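Local structure of probable sugar kinase (Clostridium perfringens, 3KZH) at residues I39-V44 / K72-H77; Y152-F157 / I180-T185; A197-T202 / I208-Y213; I231-G236 / M271-I276. The protein probably phosphorylates a sugar, as a pfkB-type carbohydrate kinase of the ribokinase clan, and holds beta-D-glucopyranose in a pocket. All blocks are in the same frame, centred on the assembly; numbering follows the deposited sequence.

Contact 1 (I39-V44 / K72-H77); sequences ISFGGV and KSIVEH
The small four-stranded sheet, which probably corresponds to the lid of ribokinase-type kinases that in relatives also serves dimer contact, rests here on helix 69-81, and one phenylalanine makes the contact: the Phe41 ring touches Ser73, Ile74 and His77, about one turn of the helix. The segment axes, strand 39-42 and helix 72-77, cross at -72° and approach to 10.3 Å. Phe41 carries CG beside its backbone N (chi1 -58°), which sends the ring toward the helix. Its CD1 meets the Ile74 CD1 methyl at 3.6 Å, while at the far end Phe41 CZ lies 3.7 Å from Ser73 O, a carbonyl already used by His77 N in the helix. The Ser73 hydroxyl bonds back to Glu69 O of its own chain, and Ser73 CB lies 3.9 Å from Phe41 CZ. Val17 of the adjoining strand and Arg46 touch both Phe41 and Ile74, and Glu69 of the second subunit packs on Phe41, so the ring lies close to the dimer contact. The Phe41 and His77 ring planes are inclined at 49°, an oblique pair; Phe41 CD2 sits over one face of the imidazole toward its rim, and Phe41 CE2 comes within 3.6 Å of His77 CB.

Contact 2 (Y152-F157 / I180-T185); sequences YLLKNF and IKDFHT
Thr185 OG1 is held by His184 ND1 at 2.8 Å, in a bond whose donor could be either residue, and by the hydroxyl of Tyr267; just before this pair, Asp182 and Phe183 receive Leu154 from helix 147-157. Across the contact itself the meeting is apolar. With CG anti to its carbonyl carbon (chi1 -66°), Leu154 turns its isobutyl group toward Asp182 and Phe183 and meets them with both methyls. CD2 stands over the centre of the Phe183 ring in a CH-pi contact, 4.1 Å from the centroid and 12° off the normal, while Leu154 CD1 touches the rim of that ring at Phe183 CE2, also 4.1 Å away. The same Leu154 CD2 comes 3.9 Å from Asp182 CB, so the leucine rests on the aspartate through a methylene. The Asp182 carboxylate makes a long salt bridge with its neighbour, Lys181 NZ to Asp182 OD2 at 3.6 Å. A tight 3-10 turn, closed by Phe183 N bonding to Ile180 O at 3.1 Å, places the two contact residues side by side against the leucine. Leu179 also packs on Leu154. Phe183 lies against Phe163 and Leu165 of strand 162-166, and the chain then enters strand 185-186, between 162-166 and 221-225 in the main sheet, while helix 147-157 rests its Tyr152, Leu153 and Phe157 on helix 124-129.

Contact 3 (A197-T202 / I208-Y213); sequences AGFPIT and IKASNY
A cation-pi interaction and a CH-pi contact pair Lys209 with Phe199. Lys209 NZ stands 4.2 Å from the centroid of the Phe199 ring and 5° off its normal, almost exactly over the centre, and the extended lysine chain brings CE over the same face as the CH-pi donor. Phe199 CG lies between its backbone N and carbonyl carbon (chi1 52°), which turns the ring toward helix 204-217 and onto the lysine. The opposite face has Ala197 CB toward its rim, and Ala210 N lies in plane at the ring edge.

Apolar packing supplies the rest. Ala210 is met by both Ile201 and Phe199: its CB lies 3.7 Å from Ile201 CD1 and 4.2 Å from Phe199 CE1, and Ala210 CA is 3.8 Å from Phe199 CZ. Farther along the helix, Tyr213 CD2 touches Ala197 CB at 4.3 Å.

Hydrogen bonding to helix 190-197 fixes the loop backbone, Ile201 N giving to Glu194 OE1 and Ile201 O accepting from Arg190 NH1. Gly198 lets the chain leave that helix at a positive phi of 96°. Two consecutive helices, 190-197 and 204-217, are thus joined by a short loop that, with the last residue of the first, packs back on the second, on the outer flank of the ribokinase-like alpha/beta body.

Contact 4 (I231-G236 / M271-I276); sequences IFYNDG and MPIEDI
Tyr233 and Asp235 both put CG between the backbone N and the carbonyl carbon (chi1 62° in each), a rotation that swings ring and carboxylate to the side of Ile273, at the first turn of helix 273-288. Tyr233 lies near the end of strand 231-234 and Asp235 just after it; both point to the helix while Asn234 between them points away. Ile273 answers with an extended branch, CG1 anti to its N (chi1 -163°), and brings both methyls close to the aspartate: Asp235 OD2 is 3.3 Å from Ile273 CD1 and 3.4 Å from Ile273 CG2. The latter methyl also meets the ring, Ile273 CG2 lying 3.9 Å from Tyr233 CE1. Isoleucine and aspartate approach from opposite directions, and tyrosine and isoleucine run aslant. Glu274, one residue on, lays its methylene beside the phenol, with Glu274 CG 3.5 Å from Tyr233 OH and the carboxylate plane inclined at 43° to the ring. Asn234 OD1 accepts from Gly236 N at 3.2 Å, an Asx turn around Asp235. Phe223 of strand 221-225 packs on both Tyr233 and Ile273. The two oxygens of Asp235 thus have different surroundings: OD1 accepts from the backbone N-H groups of Val237 and Ser238, while OD2 faces the isoleucine methyls, and strand and helix are joined by packing rather than by polar bonds.

In the fold
Along the chain the four contacts follow one another in series, all within the pfkB kinase fold. Contact 1 stands apart, joining the small four-stranded sheet to helix 69-81 near the second subunit, its centre 28 to 37 Å from the others. Contacts 2, 3 and 4 border the second half of the main sheet, 17 to 21 Å apart between centres, and each has a side chain about 12 or 13 Å from the bound glucopyranose. Contacts 3 and 4 touch: Ser211 of helix 204-217 meets Asn234 of strand 231-234, OG to ND2 at 3.0 Å, a probable hydrogen bond. Helix 204-217 is thereby tied to strand 231-234, while contact 2 touches neither and contact 1 belongs to the accessory sheet.

Contact 1 (I39-V44 / K72-H77)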
loop_
_atom_site.group_PDB
_atom_site.type_symbol
_atom_site.label_atom_id
_atom_site.label_comp_id
_atom_site.label_asym_id
_atom_site.label_seq_id
_atom_site.Cartn_x
_atom_site.Cartn_y
_atom_site.Cartn_z
ATOM N N ILE A 39 -2.123 -6.642 3.257
ATOM C CA ILE A 39 -0.992 -5.725 3.405
ATOM C C ILE A 39 -0.702 -5.569 4.901
ATOM O O ILE A 39 -1.601 -5.264 5.688
ATOM C CB ILE A 39 -1.260 -4.316 2.782
ATOM C CG1 ILE A 39 -1.778 -4.425 1.346
ATOM C CG2 ILE A 39 0.027 -3.495 2.748
ATOM C CD1 ILE A 39 -3.298 -4.491 1.238
ATOM N N SER A 40 0.545 -5.817 5.289
ATOM C CA SER A 40 0.955 -5.691 6.687
ATOM C C SER A 40 2.351 -5.103 6.820
ATOM O O SER A 40 3.176 -5.234 5.922
ATOM C CB SER A 40 0.883 -7.042 7.405
ATOM O OG SER A 40 1.746 -7.994 6.810
ATOM N N PHE A 41 2.598 -4.457 7.955
ATOM C CA PHE A 41 3.891 -3.852 8.247
ATOM C C PHE A 41 4.744 -4.773 9.113
ATOM O O PHE A 41 4.279 -5.305 10.125
ATOM C CB PHE A 41 3.707 -2.501 8.935
ATOM C CG PHE A 41 2.897 -1.513 8.147
ATOM C CD1 PHE A 41 3.189 -1.247 6.793
ATOM C CD2 PHE A 41 1.856 -0.807 8.768
ATOM C CE1 PHE A 41 2.456 -0.289 6.063
ATOM C CE2 PHE A 41 1.112 0.157 8.045
ATOM C CZ PHE A 41 1.418 0.418 6.694
ATOM N N GLY A 42 5.997 -4.944 8.705
ATOM C CA GLY A 42 6.914 -5.822 9.408
ATOM C C GLY A 42 8.282 -5.230 9.652
ATOM O O GLY A 42 8.493 -4.026 9.485
ATOM N N GLY A 43 9.229 -6.121 9.955
ATOM C CA GLY A 43 10.589 -5.731 10.295
ATOM C C GLY A 43 10.611 -5.738 11.814
ATOM O O GLY A 43 9.800 -5.048 12.424
ATOM N N VAL A 44 11.491 -6.544 12.417
ATOM C CA VAL A 44 11.627 -6.684 13.886
ATOM C C VAL A 44 11.647 -5.343 14.625
ATOM O O VAL A 44 10.851 -5.112 15.542
ATOM C CB VAL A 44 12.913 -7.511 14.266
ATOM C CG1 VAL A 44 13.160 -7.517 15.778
ATOM C CG2 VAL A 44 12.789 -8.950 13.770
ATOM N N LYS A 72 5.090 6.263 2.393
ATOM C CA LYS A 72 4.032 7.131 2.927
ATOM C C LYS A 72 3.091 6.355 3.853
ATOM O O LYS A 72 2.533 6.927 4.794
ATOM C CB LYS A 72 3.215 7.765 1.793
ATOM C CG LYS A 72 4.048 8.505 0.776
ATOM C CD LYS A 72 3.189 9.169 -0.290
ATOM C CE LYS A 72 3.975 9.352 -1.580
ATOM N NZ LYS A 72 5.322 9.962 -1.370
ATOM N N SER A 73 2.955 5.053 3.591
ATOM C CA SER A 73 2.106 4.146 4.375
ATOM C C SER A 73 2.672 3.952 5.786
ATOM O O SER A 73 1.940 4.055 6.775
ATOM C CB SER A 73 1.991 2.786 3.684
ATOM O OG SER A 73 1.380 2.889 2.420
ATOM N N ILE A 74 3.984 3.704 5.852
ATOM C CA ILE A 74 4.722 3.517 7.110
ATOM C C ILE A 74 4.653 4.817 7.924
ATOM O O ILE A 74 4.230 4.786 9.080
ATOM C CB ILE A 74 6.226 3.150 6.855
ATOM C CG1 ILE A 74 6.354 1.841 6.071
ATOM C CG2 ILE A 74 7.008 3.050 8.175
ATOM C CD1 ILE A 74 6.272 0.553 6.897
ATOM N N VAL A 75 4.981 5.948 7.288
ATOM C CA VAL A 75 4.972 7.259 7.938
ATOM C C VAL A 75 3.614 7.603 8.526
ATOM O O VAL A 75 3.537 8.014 9.684
ATOM C CB VAL A 75 5.472 8.399 6.997
ATOM C CG1 VAL A 75 5.528 9.734 7.745
ATOM C CG2 VAL A 75 6.840 8.108 6.509
ATOM N N GLU A 76 2.549 7.358 7.759
ATOM C CA GLU A 76 1.188 7.620 8.232
ATOM C C GLU A 76 0.802 6.748 9.422
ATOM O O GLU A 76 0.177 7.232 10.365
ATOM C CB GLU A 76 0.151 7.471 7.105
ATOM C CG GLU A 76 0.002 8.710 6.206
ATOM C CD GLU A 76 -0.285 10.002 6.986
ATOM O OE1 GLU A 76 -1.283 10.049 7.747
ATOM O OE2 GLU A 76 0.505 10.960 6.848
ATOM N N HIS A 77 1.251 5.488 9.413
ATOM C CA HIS A 77 0.973 4.562 10.515
ATOM C C HIS A 77 1.746 4.990 11.769
ATOM O O HIS A 77 1.226 4.899 12.874
ATOM C CB HIS A 77 1.328 3.129 10.115
ATOM C CG HIS A 77 0.962 2.101 11.142
ATOM N ND1 HIS A 77 -0.343 1.734 11.398
ATOM C CD2 HIS A 77 1.729 1.348 11.963
ATOM C CE1 HIS A 77 -0.359 0.799 12.332
ATOM N NE2 HIS A 77 0.885 0.548 12.690
#

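Contact 2 (Y152-F157 / I180-T185)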
loop_
_atom_site.group_PDB
_atom_site.type_symbol
_atom_site.label_atom_id
_atom_site.label_comp_id
_atom_site.label_asym_id
_atom_site.label_seq_id
_atom_site.Cartn_x
_atom_site.Cartn_y
_atom_site.Cartn_z
ATOM N N TYR A 152 30.294 0.015 14.219
ATOM C CA TYR A 152 30.489 1.458 14.100
ATOM C C TYR A 152 29.681 2.176 15.187
ATOM O O TYR A 152 30.197 3.082 15.834
ATOM C CB TYR A 152 30.089 1.961 12.702
ATOM C CG TYR A 152 30.429 3.420 12.462
ATOM C CD1 TYR A 152 31.742 3.816 12.128
ATOM C CD2 TYR A 152 29.445 4.426 12.605
ATOM C CE1 TYR A 152 32.068 5.186 11.942
ATOM C CE2 TYR A 152 29.759 5.791 12.425
ATOM C CZ TYR A 152 31.068 6.160 12.091
ATOM O OH TYR A 152 31.351 7.487 11.878
ATOM N N LEU A 153 28.443 1.729 15.415
ATOM C CA LEU A 153 27.577 2.330 16.431
ATOM C C LEU A 153 28.078 2.099 17.850
ATOM O O LEU A 153 28.069 3.027 18.659
ATOM C CB LEU A 153 26.127 1.845 16.292
ATOM C CG LEU A 153 25.393 2.261 15.022
ATOM C CD1 LEU A 153 24.071 1.570 14.940
ATOM C CD2 LEU A 153 25.217 3.744 14.966
ATOM N N LEU A 154 28.567 0.884 18.114
ATOM C CA LEU A 154 29.105 0.500 19.421
ATOM C C LEU A 154 30.379 1.275 19.742
ATOM O O LEU A 154 30.451 1.937 20.768
ATOM C CB LEU A 154 29.369 -1.014 19.480
ATOM C CG LEU A 154 28.191 -1.993 19.415
ATOM C CD1 LEU A 154 28.725 -3.396 19.355
ATOM C CD2 LEU A 154 27.233 -1.838 20.595
ATOM N N LYS A 155 31.327 1.270 18.804
ATOM C CA LYS A 155 32.620 1.963 18.926
ATOM C C LYS A 155 32.426 3.462 19.195
ATOM O O LYS A 155 33.021 4.017 20.126
ATOM C CB LYS A 155 33.418 1.747 17.627
ATOM C CG LYS A 155 34.789 2.396 17.503
ATOM C CD LYS A 155 35.373 2.033 16.138
ATOM C CE LYS A 155 36.714 2.700 15.857
ATOM N NZ LYS A 155 37.178 2.381 14.469
ATOM N N ASN A 156 31.504 4.062 18.443
ATOM C CA ASN A 156 31.203 5.484 18.543
ATOM C C ASN A 156 30.231 5.952 19.623
ATOM O O ASN A 156 30.288 7.123 20.006
ATOM C CB ASN A 156 30.709 6.007 17.194
ATOM C CG ASN A 156 31.825 6.193 16.194
ATOM O OD1 ASN A 156 32.153 5.285 15.431
ATOM N ND2 ASN A 156 32.407 7.385 16.181
ATOM N N PHE A 157 29.322 5.083 20.086
ATOM C CA PHE A 157 28.301 5.494 21.069
ATOM C C PHE A 157 28.056 4.681 22.352
ATOM O O PHE A 157 27.182 5.064 23.139
ATOM C CB PHE A 157 26.929 5.697 20.380
ATOM C CG PHE A 157 26.971 6.528 19.126
ATOM C CD1 PHE A 157 27.091 7.928 19.189
ATOM C CD2 PHE A 157 26.915 5.907 17.869
ATOM C CE1 PHE A 157 27.156 8.711 17.997
ATOM C CE2 PHE A 157 26.978 6.661 16.675
ATOM C CZ PHE A 157 27.101 8.071 16.735
ATOM N N ILE A 180 29.046 -8.470 21.328
ATOM C CA ILE A 180 28.097 -8.400 22.450
ATOM C C ILE A 180 28.526 -7.731 23.752
ATOM O O ILE A 180 27.685 -7.171 24.454
ATOM C CB ILE A 180 27.431 -9.756 22.775
ATOM C CG1 ILE A 180 28.457 -10.782 23.255
ATOM C CG2 ILE A 180 26.632 -10.226 21.581
ATOM C CD1 ILE A 180 27.847 -12.080 23.749
ATOM N N LYS A 181 29.834 -7.724 24.015
ATOM C CA LYS A 181 30.417 -7.132 25.223
ATOM C C LYS A 181 30.112 -5.642 25.441
ATOM O O LYS A 181 30.124 -5.166 26.575
ATOM C CB LYS A 181 31.939 -7.370 25.258
ATOM C CG LYS A 181 32.744 -6.740 24.114
ATOM C CD LYS A 181 34.237 -6.960 24.311
ATOM C CE LYS A 181 35.059 -6.331 23.190
ATOM N NZ LYS A 181 34.975 -4.835 23.158
ATOM N N ASP A 182 29.787 -4.939 24.355
ATOM C CA ASP A 182 29.493 -3.507 24.410
ATOM C C ASP A 182 28.037 -3.134 24.661
ATOM O O ASP A 182 27.710 -1.961 24.853
ATOM C CB ASP A 182 30.029 -2.805 23.161
ATOM C CG ASP A 182 31.549 -2.811 23.093
ATOM O OD1 ASP A 182 32.199 -2.594 24.147
ATOM O OD2 ASP A 182 32.082 -3.033 21.978
ATOM N N PHE A 183 27.180 -4.147 24.699
ATOM C CA PHE A 183 25.760 -3.967 24.950
ATOM C C PHE A 183 25.455 -3.907 26.440
ATOM O O PHE A 183 26.118 -4.561 27.254
ATOM C CB PHE A 183 24.954 -5.106 24.316
ATOM C CG PHE A 183 24.777 -4.980 22.835
ATOM C CD1 PHE A 183 23.731 -4.209 22.307
ATOM C CD2 PHE A 183 25.640 -5.634 21.949
ATOM C CE1 PHE A 183 23.539 -4.081 20.903
ATOM C CE2 PHE A 183 25.467 -5.523 20.550
ATOM C CZ PHE A 183 24.410 -4.741 20.028
ATOM N N HIS A 184 24.477 -3.073 26.781
ATOM C CA HIS A 184 23.995 -2.899 28.149
ATOM C C HIS A 184 23.003 -4.040 28.447
ATOM O O HIS A 184 22.898 -4.513 29.574
ATOM C CB HIS A 184 23.317 -1.519 28.264
ATOM C CG HIS A 184 22.495 -1.315 29.506
ATOM N ND1 HIS A 184 21.300 -1.973 29.726
ATOM C CD2 HIS A 184 22.670 -0.492 30.563
ATOM C CE1 HIS A 184 20.780 -1.561 30.865
ATOM N NE2 HIS A 184 21.587 -0.663 31.393
ATOM N N THR A 185 22.271 -4.459 27.424
ATOM C CA THR A 185 21.285 -5.514 27.571
ATOM C C THR A 185 21.262 -6.388 26.348
ATOM O O THR A 185 21.374 -5.903 25.225
ATOM C CB THR A 185 19.845 -4.916 27.796
ATOM O OG1 THR A 185 19.802 -4.239 29.054
ATOM C CG2 THR A 185 18.744 -5.996 27.780
#

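Contact 3 (A197-T202 / I208-Y213)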
loop_
_atom_site.group_PDB
_atom_site.type_symbol
_atom_site.label_atom_id
_atom_site.label_comp_id
_atom_site.label_asym_id
_atom_site.label_seq_id
_atom_site.Cartn_x
_atom_site.Cartn_y
_atom_site.Cartn_z
ATOM N N ALA A 197 27.323 -17.759 24.201
ATOM C CA ALA A 197 28.123 -18.201 25.347
ATOM C C ALA A 197 29.224 -19.190 24.958
ATOM O O ALA A 197 30.339 -19.125 25.489
ATOM C CB ALA A 197 27.228 -18.798 26.427
ATOM N N GLY A 198 28.898 -20.097 24.036
ATOM C CA GLY A 198 29.851 -21.090 23.567
ATOM C C GLY A 198 29.785 -22.442 24.255
ATOM O O GLY A 198 30.767 -23.190 24.232
ATOM N N PHE A 199 28.642 -22.739 24.882
ATOM C CA PHE A 199 28.400 -24.005 25.589
ATOM C C PHE A 199 26.891 -24.272 25.736
ATOM O O PHE A 199 26.107 -23.319 25.729
ATOM C CB PHE A 199 29.118 -24.038 26.969
ATOM C CG PHE A 199 28.835 -22.854 27.868
ATOM C CD1 PHE A 199 27.709 -22.845 28.723
ATOM C CD2 PHE A 199 29.727 -21.766 27.907
ATOM C CE1 PHE A 199 27.472 -21.768 29.604
ATOM C CE2 PHE A 199 29.509 -20.677 28.787
ATOM C CZ PHE A 199 28.380 -20.681 29.637
ATOM N N PRO A 200 26.465 -25.559 25.864
ATOM C CA PRO A 200 25.032 -25.878 26.011
ATOM C C PRO A 200 24.357 -25.369 27.287
ATOM O O PRO A 200 25.008 -25.191 28.325
ATOM C CB PRO A 200 25.018 -27.406 25.975
ATOM C CG PRO A 200 26.153 -27.727 25.087
ATOM C CD PRO A 200 27.221 -26.804 25.608
ATOM N N ILE A 201 23.067 -25.050 27.166
ATOM C CA ILE A 201 22.250 -24.582 28.289
ATOM C C ILE A 201 21.086 -25.561 28.466
ATOM O O ILE A 201 20.049 -25.454 27.803
ATOM C CB ILE A 201 21.761 -23.112 28.108
ATOM C CG1 ILE A 201 22.954 -22.150 28.101
ATOM C CG2 ILE A 201 20.858 -22.710 29.259
ATOM C CD1 ILE A 201 22.643 -20.771 27.588
ATOM N N THR A 202 21.276 -26.507 29.381
ATOM C CA THR A 202 20.286 -27.552 29.644
ATOM C C THR A 202 19.449 -27.415 30.917
ATOM O O THR A 202 18.369 -28.009 31.018
ATOM C CB THR A 202 20.949 -28.964 29.631
ATOM O OG1 THR A 202 22.020 -29.025 30.585
ATOM C CG2 THR A 202 21.482 -29.300 28.246
ATOM N N ILE A 208 22.558 -19.792 34.877
ATOM C CA ILE A 208 23.282 -18.914 35.801
ATOM C C ILE A 208 24.719 -18.700 35.303
ATOM O O ILE A 208 25.214 -17.578 35.333
ATOM C CB ILE A 208 23.265 -19.459 37.276
ATOM C CG1 ILE A 208 21.828 -19.486 37.811
ATOM C CG2 ILE A 208 24.113 -18.573 38.211
ATOM C CD1 ILE A 208 21.641 -20.250 39.128
ATOM N N LYS A 209 25.328 -19.754 34.749
ATOM C CA LYS A 209 26.705 -19.714 34.223
ATOM C C LYS A 209 26.809 -18.848 32.959
ATOM O O LYS A 209 27.742 -18.050 32.823
ATOM C CB LYS A 209 27.197 -21.143 33.943
ATOM C CG LYS A 209 28.671 -21.285 33.580
ATOM C CD LYS A 209 28.978 -22.683 33.037
ATOM C CE LYS A 209 30.394 -22.743 32.450
ATOM N NZ LYS A 209 30.645 -23.986 31.664
ATOM N N ALA A 210 25.826 -18.990 32.069
ATOM C CA ALA A 210 25.745 -18.239 30.808
ATOM C C ALA A 210 25.567 -16.755 31.065
ATOM O O ALA A 210 26.339 -15.925 30.568
ATOM C CB ALA A 210 24.603 -18.754 29.974
ATOM N N SER A 211 24.588 -16.443 31.911
ATOM C CA SER A 211 24.294 -15.073 32.275
ATOM C C SER A 211 25.429 -14.414 33.063
ATOM O O SER A 211 25.729 -13.246 32.810
ATOM C CB SER A 211 22.949 -14.971 32.987
ATOM O OG SER A 211 22.900 -15.724 34.175
ATOM N N ASN A 212 26.109 -15.180 33.932
ATOM C CA ASN A 212 27.257 -14.680 34.711
ATOM C C ASN A 212 28.449 -14.359 33.812
ATOM O O ASN A 212 29.191 -13.412 34.069
ATOM C CB ASN A 212 27.692 -15.680 35.789
ATOM C CG ASN A 212 26.911 -15.534 37.091
ATOM O OD1 ASN A 212 26.367 -14.465 37.408
ATOM N ND2 ASN A 212 26.872 -16.615 37.867
ATOM N N TYR A 213 28.596 -15.140 32.743
ATOM C CA TYR A 213 29.648 -14.965 31.746
ATOM C C TYR A 213 29.386 -13.675 30.948
ATOM O O TYR A 213 30.321 -12.913 30.676
ATOM C CB TYR A 213 29.701 -16.208 30.834
ATOM C CG TYR A 213 30.476 -16.041 29.542
ATOM C CD1 TYR A 213 31.884 -15.935 29.544
ATOM C CD2 TYR A 213 29.796 -15.934 28.309
ATOM C CE1 TYR A 213 32.601 -15.718 28.335
ATOM C CE2 TYR A 213 30.501 -15.716 27.099
ATOM C CZ TYR A 213 31.897 -15.609 27.122
ATOM O OH TYR A 213 32.575 -15.384 25.951
#

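Contact 4 (I231-G236 / M271-I276)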
loop_
_atom_site.group_PDB
_atom_site.type_symbol
_atom_site.label_atom_id
_atom_site.label_comp_id
_atom_site.label_asym_id
_atom_site.label_seq_id
_atom_site.Cartn_x
_atom_site.Cartn_y
_atom_site.Cartn_z
ATOM N N ILE A 231 10.920 -16.598 31.364
ATOM C CA ILE A 231 12.090 -15.760 31.186
ATOM C C ILE A 231 13.034 -15.901 32.351
ATOM O O ILE A 231 12.623 -15.825 33.507
ATOM C CB ILE A 231 11.683 -14.249 31.085
ATOM C CG1 ILE A 231 10.672 -14.020 29.951
ATOM C CG2 ILE A 231 12.908 -13.327 30.987
ATOM C CD1 ILE A 231 11.159 -14.232 28.550
ATOM N N PHE A 232 14.309 -16.061 32.020
ATOM C CA PHE A 232 15.377 -16.130 32.998
ATOM C C PHE A 232 16.043 -14.748 32.946
ATOM O O PHE A 232 16.353 -14.255 31.866
ATOM C CB PHE A 232 16.384 -17.230 32.624
ATOM C CG PHE A 232 17.561 -17.305 33.549
ATOM C CD1 PHE A 232 17.467 -18.010 34.765
ATOM C CD2 PHE A 232 18.754 -16.599 33.253
ATOM C CE1 PHE A 232 18.539 -18.006 35.681
ATOM C CE2 PHE A 232 19.829 -16.582 34.157
ATOM C CZ PHE A 232 19.727 -17.285 35.375
ATOM N N TYR A 233 16.320 -14.165 34.107
ATOM C CA TYR A 233 16.967 -12.854 34.172
ATOM C C TYR A 233 18.168 -12.818 35.109
ATOM O O TYR A 233 18.225 -13.587 36.077
ATOM C CB TYR A 233 15.964 -11.765 34.590
ATOM C CG TYR A 233 15.344 -11.920 35.975
ATOM C CD1 TYR A 233 15.960 -11.364 37.124
ATOM C CD2 TYR A 233 14.130 -12.592 36.146
ATOM C CE1 TYR A 233 15.381 -11.486 38.407
ATOM C CE2 TYR A 233 13.533 -12.712 37.432
ATOM C CZ TYR A 233 14.175 -12.164 38.553
ATOM O OH TYR A 233 13.661 -12.362 39.820
ATOM N N ASN A 234 19.048 -11.836 34.888
ATOM C CA ASN A 234 20.234 -11.622 35.727
ATOM C C ASN A 234 20.807 -10.229 35.477
ATOM O O ASN A 234 21.106 -9.881 34.340
ATOM C CB ASN A 234 21.308 -12.688 35.450
ATOM C CG ASN A 234 22.367 -12.808 36.571
ATOM O OD1 ASN A 234 22.363 -12.073 37.555
ATOM N ND2 ASN A 234 23.288 -13.738 36.391
ATOM N N ASP A 235 20.939 -9.435 36.539
ATOM C CA ASP A 235 21.519 -8.094 36.431
ATOM C C ASP A 235 22.765 -7.903 37.312
ATOM O O ASP A 235 23.285 -6.788 37.449
ATOM C CB ASP A 235 20.468 -6.993 36.698
ATOM C CG ASP A 235 19.876 -7.036 38.106
ATOM O OD1 ASP A 235 20.604 -7.308 39.073
ATOM O OD2 ASP A 235 18.668 -6.765 38.258
ATOM N N GLY A 236 23.208 -8.995 37.932
ATOM C CA GLY A 236 24.366 -8.952 38.809
ATOM C C GLY A 236 23.976 -8.919 40.269
ATOM O O GLY A 236 24.706 -9.430 41.114
HETATM N N MSE A 271 11.533 0.897 36.854
HETATM C CA MSE A 271 10.919 -0.206 37.601
HETATM C C MSE A 271 11.912 -1.297 38.026
HETATM O O MSE A 271 12.954 -1.452 37.392
HETATM C CB MSE A 271 9.832 -0.879 36.733
HETATM C CG MSE A 271 8.488 -0.131 36.610
HETATM SE SE MSE A 271 7.490 -0.645 35.011
HETATM C CE MSE A 271 7.259 -2.505 35.356
ATOM N N PRO A 272 11.646 -2.008 39.159
ATOM C CA PRO A 272 12.554 -3.086 39.590
ATOM C C PRO A 272 12.491 -4.235 38.569
ATOM O O PRO A 272 11.464 -4.407 37.900
ATOM C CB PRO A 272 12.000 -3.488 40.964
ATOM C CG PRO A 272 10.605 -2.983 40.967
ATOM C CD PRO A 272 10.701 -1.686 40.248
ATOM N N ILE A 273 13.585 -4.990 38.441
ATOM C CA ILE A 273 13.696 -6.073 37.455
ATOM C C ILE A 273 12.582 -7.134 37.403
ATOM O O ILE A 273 12.169 -7.520 36.313
ATOM C CB ILE A 273 15.138 -6.701 37.438
ATOM C CG1 ILE A 273 15.362 -7.500 36.148
ATOM C CG2 ILE A 273 15.373 -7.564 38.663
ATOM C CD1 ILE A 273 16.796 -7.635 35.720
ATOM N N GLU A 274 12.035 -7.513 38.557
ATOM C CA GLU A 274 10.956 -8.506 38.624
ATOM C C GLU A 274 9.685 -7.990 37.943
ATOM O O GLU A 274 9.003 -8.743 37.235
ATOM C CB GLU A 274 10.665 -8.894 40.081
ATOM C CG GLU A 274 11.839 -9.573 40.792
ATOM C CD GLU A 274 11.640 -9.693 42.295
ATOM O OE1 GLU A 274 11.868 -8.694 43.013
ATOM O OE2 GLU A 274 11.264 -10.788 42.762
ATOM N N ASP A 275 9.433 -6.685 38.087
ATOM C CA ASP A 275 8.270 -6.042 37.484
ATOM C C ASP A 275 8.447 -5.755 35.986
ATOM O O ASP A 275 7.461 -5.744 35.249
ATOM C CB ASP A 275 7.871 -4.776 38.269
ATOM C CG ASP A 275 7.340 -5.088 39.671
ATOM O OD1 ASP A 275 6.452 -5.957 39.813
ATOM O OD2 ASP A 275 7.820 -4.459 40.640
ATOM N N ILE A 276 9.690 -5.529 35.544
ATOM C CA ILE A 276 10.017 -5.285 34.120
ATOM C C ILE A 276 9.780 -6.593 33.355
ATOM O O ILE A 276 9.160 -6.595 32.286
ATOM C CB ILE A 276 11.513 -4.861 33.914
ATOM C CG1 ILE A 276 11.803 -3.529 34.602
ATOM C CG2 ILE A 276 11.861 -4.766 32.422
ATOM C CD1 ILE A 276 13.270 -3.097 34.544
#